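Local coordinates for serine-threonine phosphatase 2C (Toxoplasma gondii, PDB 2I44), which probably removes phosphate from phosphoserine and phosphothreonine side chains of proteins as a metal-dependent PP2C-type phosphatase, and binds calcium ions in this crystal, at residues V71-W85 against Q111-L124. Numbering follows the deposited sequence.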
loop_
_atom_site.group_PDB
_atom_site.type_symbol
_atom_site.label_atom_id
_atom_site.label_comp_id
_atom_site.label_asym_id
_atom_site.label_seq_id
_atom_site.Cartn_x
_atom_site.Cartn_y
_atom_site.Cartn_z
ATOM N N VAL A 71 9.760 3.073 6.383
ATOM C CA VAL A 71 9.192 3.607 5.149
ATOM C C VAL A 71 7.944 4.440 5.407
ATOM O O VAL A 71 7.662 5.381 4.668
ATOM C CB VAL A 71 8.863 2.475 4.128
ATOM C CG1 VAL A 71 7.456 1.947 4.345
ATOM C CG2 VAL A 71 9.047 2.990 2.704
ATOM N N LYS A 72 7.210 4.114 6.467
ATOM C CA LYS A 72 5.984 4.836 6.787
ATOM C C LYS A 72 6.223 6.311 7.099
ATOM O O LYS A 72 5.332 7.135 6.913
ATOM C CB LYS A 72 5.273 4.198 7.982
ATOM C CG LYS A 72 5.765 4.723 9.310
ATOM C CD LYS A 72 5.081 4.068 10.474
ATOM C CE LYS A 72 5.614 4.642 11.777
ATOM N NZ LYS A 72 5.039 3.944 12.948
ATOM N N ASP A 73 7.414 6.638 7.590
ATOM C CA ASP A 73 7.746 8.015 7.933
ATOM C C ASP A 73 8.507 8.696 6.800
ATOM O O ASP A 73 8.835 9.878 6.885
ATOM C CB ASP A 73 8.598 8.069 9.215
ATOM C CG ASP A 73 7.958 7.331 10.391
ATOM O OD1 ASP A 73 6.787 7.610 10.729
ATOM O OD2 ASP A 73 8.640 6.475 10.988
ATOM N N LEU A 74 8.789 7.952 5.737
ATOM C CA LEU A 74 9.520 8.511 4.608
ATOM C C LEU A 74 8.657 8.935 3.425
ATOM O O LEU A 74 9.035 9.830 2.668
ATOM C CB LEU A 74 10.563 7.506 4.113
ATOM C CG LEU A 74 11.621 7.018 5.108
ATOM C CD1 LEU A 74 12.540 6.004 4.417
ATOM C CD2 LEU A 74 12.429 8.201 5.636
ATOM N N VAL A 75 7.504 8.295 3.259
ATOM C CA VAL A 75 6.632 8.594 2.128
ATOM C C VAL A 75 6.092 10.014 2.007
ATOM O O VAL A 75 6.169 10.604 0.932
ATOM C CB VAL A 75 5.436 7.602 2.056
ATOM C CG1 VAL A 75 5.947 6.216 1.690
ATOM C CG2 VAL A 75 4.702 7.555 3.385
ATOM N N VAL A 76 5.546 10.578 3.078
ATOM C CA VAL A 76 5.022 11.931 2.968
ATOM C C VAL A 76 6.149 12.943 2.719
ATOM O O VAL A 76 6.053 13.772 1.806
ATOM C CB VAL A 76 4.170 12.310 4.208
ATOM C CG1 VAL A 76 3.788 13.778 4.164
ATOM C CG2 VAL A 76 2.896 11.469 4.218
ATOM N N PRO A 77 7.242 12.879 3.501
ATOM C CA PRO A 77 8.330 13.837 3.267
ATOM C C PRO A 77 8.887 13.738 1.842
ATOM O O PRO A 77 9.098 14.756 1.176
ATOM C CB PRO A 77 9.358 13.452 4.326
ATOM C CG PRO A 77 8.490 12.966 5.451
ATOM C CD PRO A 77 7.491 12.096 4.724
ATOM N N GLN A 78 9.114 12.519 1.368
ATOM C CA GLN A 78 9.635 12.333 0.020
ATOM C C GLN A 78 8.634 12.807 -1.032
ATOM O O GLN A 78 9.014 13.386 -2.050
ATOM C CB GLN A 78 9.975 10.859 -0.226
ATOM C CG GLN A 78 11.249 10.376 0.453
ATOM C CD GLN A 78 12.503 11.068 -0.073
ATOM O OE1 GLN A 78 12.479 11.716 -1.118
ATOM N NE2 GLN A 78 13.608 10.915 0.646
ATOM N N LEU A 79 7.352 12.557 -0.785
ATOM C CA LEU A 79 6.314 12.960 -1.726
ATOM C C LEU A 79 6.319 14.464 -1.966
ATOM O O LEU A 79 6.439 14.916 -3.102
ATOM C CB LEU A 79 4.930 12.543 -1.214
ATOM C CG LEU A 79 3.738 13.094 -2.003
ATOM C CD1 LEU A 79 3.766 12.541 -3.423
ATOM C CD2 LEU A 79 2.439 12.708 -1.316
ATOM N N ILE A 80 6.204 15.235 -0.892
ATOM C CA ILE A 80 6.156 16.678 -1.022
ATOM C C ILE A 80 7.487 17.348 -1.380
ATOM O O ILE A 80 7.510 18.529 -1.710
ATOM C CB ILE A 80 5.555 17.325 0.252
ATOM C CG1 ILE A 80 6.463 17.087 1.451
ATOM C CG2 ILE A 80 4.170 16.734 0.523
ATOM C CD1 ILE A 80 5.885 17.622 2.750
ATOM N N SER A 81 8.587 16.604 -1.319
ATOM C CA SER A 81 9.888 17.158 -1.679
ATOM C C SER A 81 10.062 17.006 -3.182
ATOM O O SER A 81 11.023 17.499 -3.767
ATOM C CB SER A 81 11.014 16.410 -0.965
ATOM O OG SER A 81 10.919 16.571 0.440
ATOM N N SER A 82 9.117 16.309 -3.802
ATOM C CA SER A 82 9.154 16.069 -5.239
ATOM C C SER A 82 8.932 17.326 -6.078
ATOM O O SER A 82 7.949 18.044 -5.893
ATOM C CB SER A 82 8.095 15.042 -5.616
ATOM O OG SER A 82 7.887 15.003 -7.016
ATOM N N PRO A 83 9.852 17.610 -7.014
ATOM C CA PRO A 83 9.683 18.797 -7.853
ATOM C C PRO A 83 8.335 18.676 -8.551
ATOM O O PRO A 83 7.686 19.672 -8.862
ATOM C CB PRO A 83 10.855 18.694 -8.822
ATOM C CG PRO A 83 11.926 18.070 -7.961
ATOM C CD PRO A 83 11.151 16.961 -7.268
ATOM N N ALA A 84 7.923 17.430 -8.777
ATOM C CA ALA A 84 6.654 17.134 -9.422
ATOM C C ALA A 84 5.517 17.581 -8.510
ATOM O O ALA A 84 4.479 18.055 -8.977
ATOM C CB ALA A 84 6.550 15.636 -9.699
ATOM N N TRP A 85 5.715 17.423 -7.207
ATOM C CA TRP A 85 4.701 17.827 -6.248
ATOM C C TRP A 85 4.695 19.343 -6.085
ATOM O O TRP A 85 3.654 19.941 -5.822
ATOM C CB TRP A 85 4.931 17.149 -4.895
ATOM C CG TRP A 85 3.849 17.464 -3.911
ATOM C CD1 TRP A 85 3.915 18.355 -2.881
ATOM C CD2 TRP A 85 2.519 16.927 -3.893
ATOM N NE1 TRP A 85 2.710 18.408 -2.218
ATOM C CE2 TRP A 85 1.836 17.541 -2.817
ATOM C CE3 TRP A 85 1.837 15.988 -4.682
ATOM C CZ2 TRP A 85 0.505 17.247 -2.507
ATOM C CZ3 TRP A 85 0.510 15.694 -4.374
ATOM C CH2 TRP A 85 -0.139 16.324 -3.292
ATOM N N GLN A 111 3.440 11.299 -11.730
ATOM C CA GLN A 111 4.875 11.521 -11.621
ATOM C C GLN A 111 5.349 11.722 -10.182
ATOM O O GLN A 111 6.411 11.230 -9.797
ATOM C CB GLN A 111 5.276 12.736 -12.467
ATOM C CG GLN A 111 6.762 13.025 -12.469
ATOM C CD GLN A 111 7.568 11.900 -13.086
ATOM O OE1 GLN A 111 7.332 11.511 -14.234
ATOM N NE2 GLN A 111 8.522 11.369 -12.330
ATOM N N ALA A 112 4.572 12.446 -9.385
ATOM C CA ALA A 112 4.952 12.690 -7.996
ATOM C C ALA A 112 4.955 11.393 -7.184
ATOM O O ALA A 112 5.840 11.166 -6.360
ATOM C CB ALA A 112 4.000 13.705 -7.357
ATOM N N VAL A 113 3.953 10.552 -7.404
ATOM C CA VAL A 113 3.864 9.288 -6.680
ATOM C C VAL A 113 5.038 8.416 -7.101
ATOM O O VAL A 113 5.645 7.735 -6.282
ATOM C CB VAL A 113 2.524 8.575 -6.973
ATOM C CG1 VAL A 113 2.517 7.170 -6.375
ATOM C CG2 VAL A 113 1.380 9.388 -6.384
ATOM N N ASP A 114 5.370 8.462 -8.384
ATOM C CA ASP A 114 6.484 7.679 -8.886
ATOM C C ASP A 114 7.771 8.124 -8.194
ATOM O O ASP A 114 8.571 7.292 -7.755
ATOM C CB ASP A 114 6.625 7.850 -10.399
ATOM C CG ASP A 114 7.467 6.756 -11.021
ATOM O OD1 ASP A 114 6.971 5.615 -11.104
ATOM O OD2 ASP A 114 8.625 7.024 -11.408
ATOM N N ASP A 115 7.966 9.438 -8.105
ATOM C CA ASP A 115 9.151 10.001 -7.460
ATOM C C ASP A 115 9.199 9.601 -5.993
ATOM O O ASP A 115 10.259 9.276 -5.462
ATOM C CB ASP A 115 9.140 11.526 -7.556
ATOM C CG ASP A 115 9.516 12.024 -8.932
ATOM O OD1 ASP A 115 9.779 11.182 -9.814
ATOM O OD2 ASP A 115 9.546 13.261 -9.134
HETATM N N MSE A 116 8.041 9.638 -5.343
HETATM C CA MSE A 116 7.948 9.274 -3.935
HETATM C C MSE A 116 8.452 7.853 -3.682
HETATM O O MSE A 116 9.290 7.620 -2.808
HETATM C CB MSE A 116 6.498 9.382 -3.460
HETATM C CG MSE A 116 6.274 8.885 -2.036
HETATM SE SE MSE A 116 4.387 8.851 -1.512
HETATM C CE MSE A 116 3.921 7.121 -2.216
ATOM N N TYR A 117 7.936 6.907 -4.459
ATOM C CA TYR A 117 8.325 5.514 -4.307
ATOM C C TYR A 117 9.822 5.297 -4.462
ATOM O O TYR A 117 10.471 4.761 -3.568
ATOM C CB TYR A 117 7.560 4.642 -5.307
ATOM C CG TYR A 117 6.251 4.127 -4.750
ATOM C CD1 TYR A 117 6.216 2.986 -3.943
ATOM C CD2 TYR A 117 5.056 4.817 -4.967
ATOM C CE1 TYR A 117 5.019 2.547 -3.367
ATOM C CE2 TYR A 117 3.858 4.388 -4.391
ATOM C CZ TYR A 117 3.847 3.253 -3.594
ATOM O OH TYR A 117 2.662 2.819 -3.039
ATOM N N LYS A 118 10.370 5.725 -5.590
ATOM C CA LYS A 118 11.790 5.547 -5.849
ATOM C C LYS A 118 12.694 6.276 -4.865
ATOM O O LYS A 118 13.706 5.727 -4.440
ATOM C CB LYS A 118 12.108 5.962 -7.285
ATOM C CG LYS A 118 11.481 5.034 -8.321
ATOM C CD LYS A 118 11.532 5.622 -9.714
ATOM C CE LYS A 118 10.913 4.685 -10.732
ATOM N NZ LYS A 118 10.623 5.376 -12.019
ATOM N N ASN A 119 12.330 7.499 -4.487
ATOM C CA ASN A 119 13.154 8.257 -3.548
ATOM C C ASN A 119 13.034 7.711 -2.133
ATOM O O ASN A 119 14.018 7.655 -1.388
ATOM C CB ASN A 119 12.785 9.745 -3.577
ATOM C CG ASN A 119 13.169 10.406 -4.886
ATOM O OD1 ASN A 119 14.132 9.995 -5.536
ATOM N ND2 ASN A 119 12.428 11.437 -5.275
ATOM N N ALA A 120 11.828 7.297 -1.758
ATOM C CA ALA A 120 11.636 6.739 -0.429
ATOM C C ALA A 120 12.373 5.412 -0.334
ATOM O O ALA A 120 12.900 5.064 0.720
ATOM C CB ALA A 120 10.161 6.543 -0.146
ATOM N N ASP A 121 12.425 4.663 -1.430
ATOM C CA ASP A 121 13.118 3.383 -1.369
ATOM C C ASP A 121 14.627 3.558 -1.325
ATOM O O ASP A 121 15.317 2.814 -0.633
ATOM C CB ASP A 121 12.746 2.469 -2.537
ATOM C CG ASP A 121 13.233 1.042 -2.319
ATOM O OD1 ASP A 121 12.919 0.471 -1.248
ATOM O OD2 ASP A 121 13.929 0.495 -3.200
ATOM N N ASN A 122 15.147 4.535 -2.062
ATOM C CA ASN A 122 16.589 4.766 -2.053
ATOM C C ASN A 122 17.021 5.103 -0.635
ATOM O O ASN A 122 18.010 4.575 -0.136
ATOM C CB ASN A 122 16.980 5.911 -2.999
ATOM C CG ASN A 122 16.790 5.552 -4.454
ATOM O OD1 ASN A 122 16.793 4.373 -4.820
ATOM N ND2 ASN A 122 16.640 6.566 -5.300
ATOM N N GLU A 123 16.260 5.968 0.025
ATOM C CA GLU A 123 16.589 6.370 1.383
ATOM C C GLU A 123 16.472 5.191 2.349
ATOM O O GLU A 123 17.312 5.013 3.233
ATOM C CB GLU A 123 15.671 7.503 1.838
ATOM C CG GLU A 123 16.189 8.224 3.071
ATOM C CD GLU A 123 15.182 9.199 3.639
ATOM O OE1 GLU A 123 14.347 9.710 2.858
ATOM O OE2 GLU A 123 15.231 9.461 4.860
ATOM N N LEU A 124 15.427 4.390 2.179
ATOM C CA LEU A 124 15.231 3.227 3.038
ATOM C C LEU A 124 16.388 2.228 2.869
ATOM O O LEU A 124 16.964 1.757 3.854
ATOM C CB LEU A 124 13.900 2.537 2.710
ATOM C CG LEU A 124 13.574 1.285 3.531
ATOM C CD1 LEU A 124 13.444 1.659 5.002
ATOM C CD2 LEU A 124 12.282 0.650 3.029
#
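V71 meets L124 through methyl groups, with CG2 of V71 4.0 Å from CD2 of L124. Both side chains also touch F233 of strand 233-234. One turn on, L74 reaches the second helix with both methyls. Its CD1 lies over the backbone between A120 and L124, and its CD2 lies against the carboxylate of E123. V75 packs its CB on the selenium of M116, a selenomethionine. The M116 chain runs straight to the selenium and bends only at the last torsion. F55 of strand 53-62 touches both V75 and M116. The two helices therefore pack on each other and on one of the two beta-sheets of the PP2C sandwich. The axes of 71-80 and 111-124 pass 8.1 Å apart, their N-to-C directions 129° apart.

Q78 is a knob in the hole formed by M116, N119, A120 and E123. Its CG lies over A120; the bend at chi2 (-64°) then turns the amide along helix 111-124. NE2 of Q78 donates to OE1 of E123 at 2.6 Å, within the amide plane and nearly along the C-O axis. The amide and carboxylate planes are 68° apart. The other amide atom of Q78, OE1, rests on CB of N119.

L79 sets its CB 3.7 Å from SE of M116. Its CD1 reaches A112, and V144 of strand 137-146 also touches it.

S82 is the N-cap of helix 83-92. OG of S82 accepts from N of W85 at 3.3 Å and donates to OD2 of D115 at 3.2 Å, on the anti side. OD1 of D115 takes a bond from NE2 of Q111 at 2.8 Å, from above the carboxylate plane, so both carboxylate oxygens are engaged. A84 rests its CB on A112 and on CG of Q111. W85 offers its ring edge, at CE3, to CB of A112.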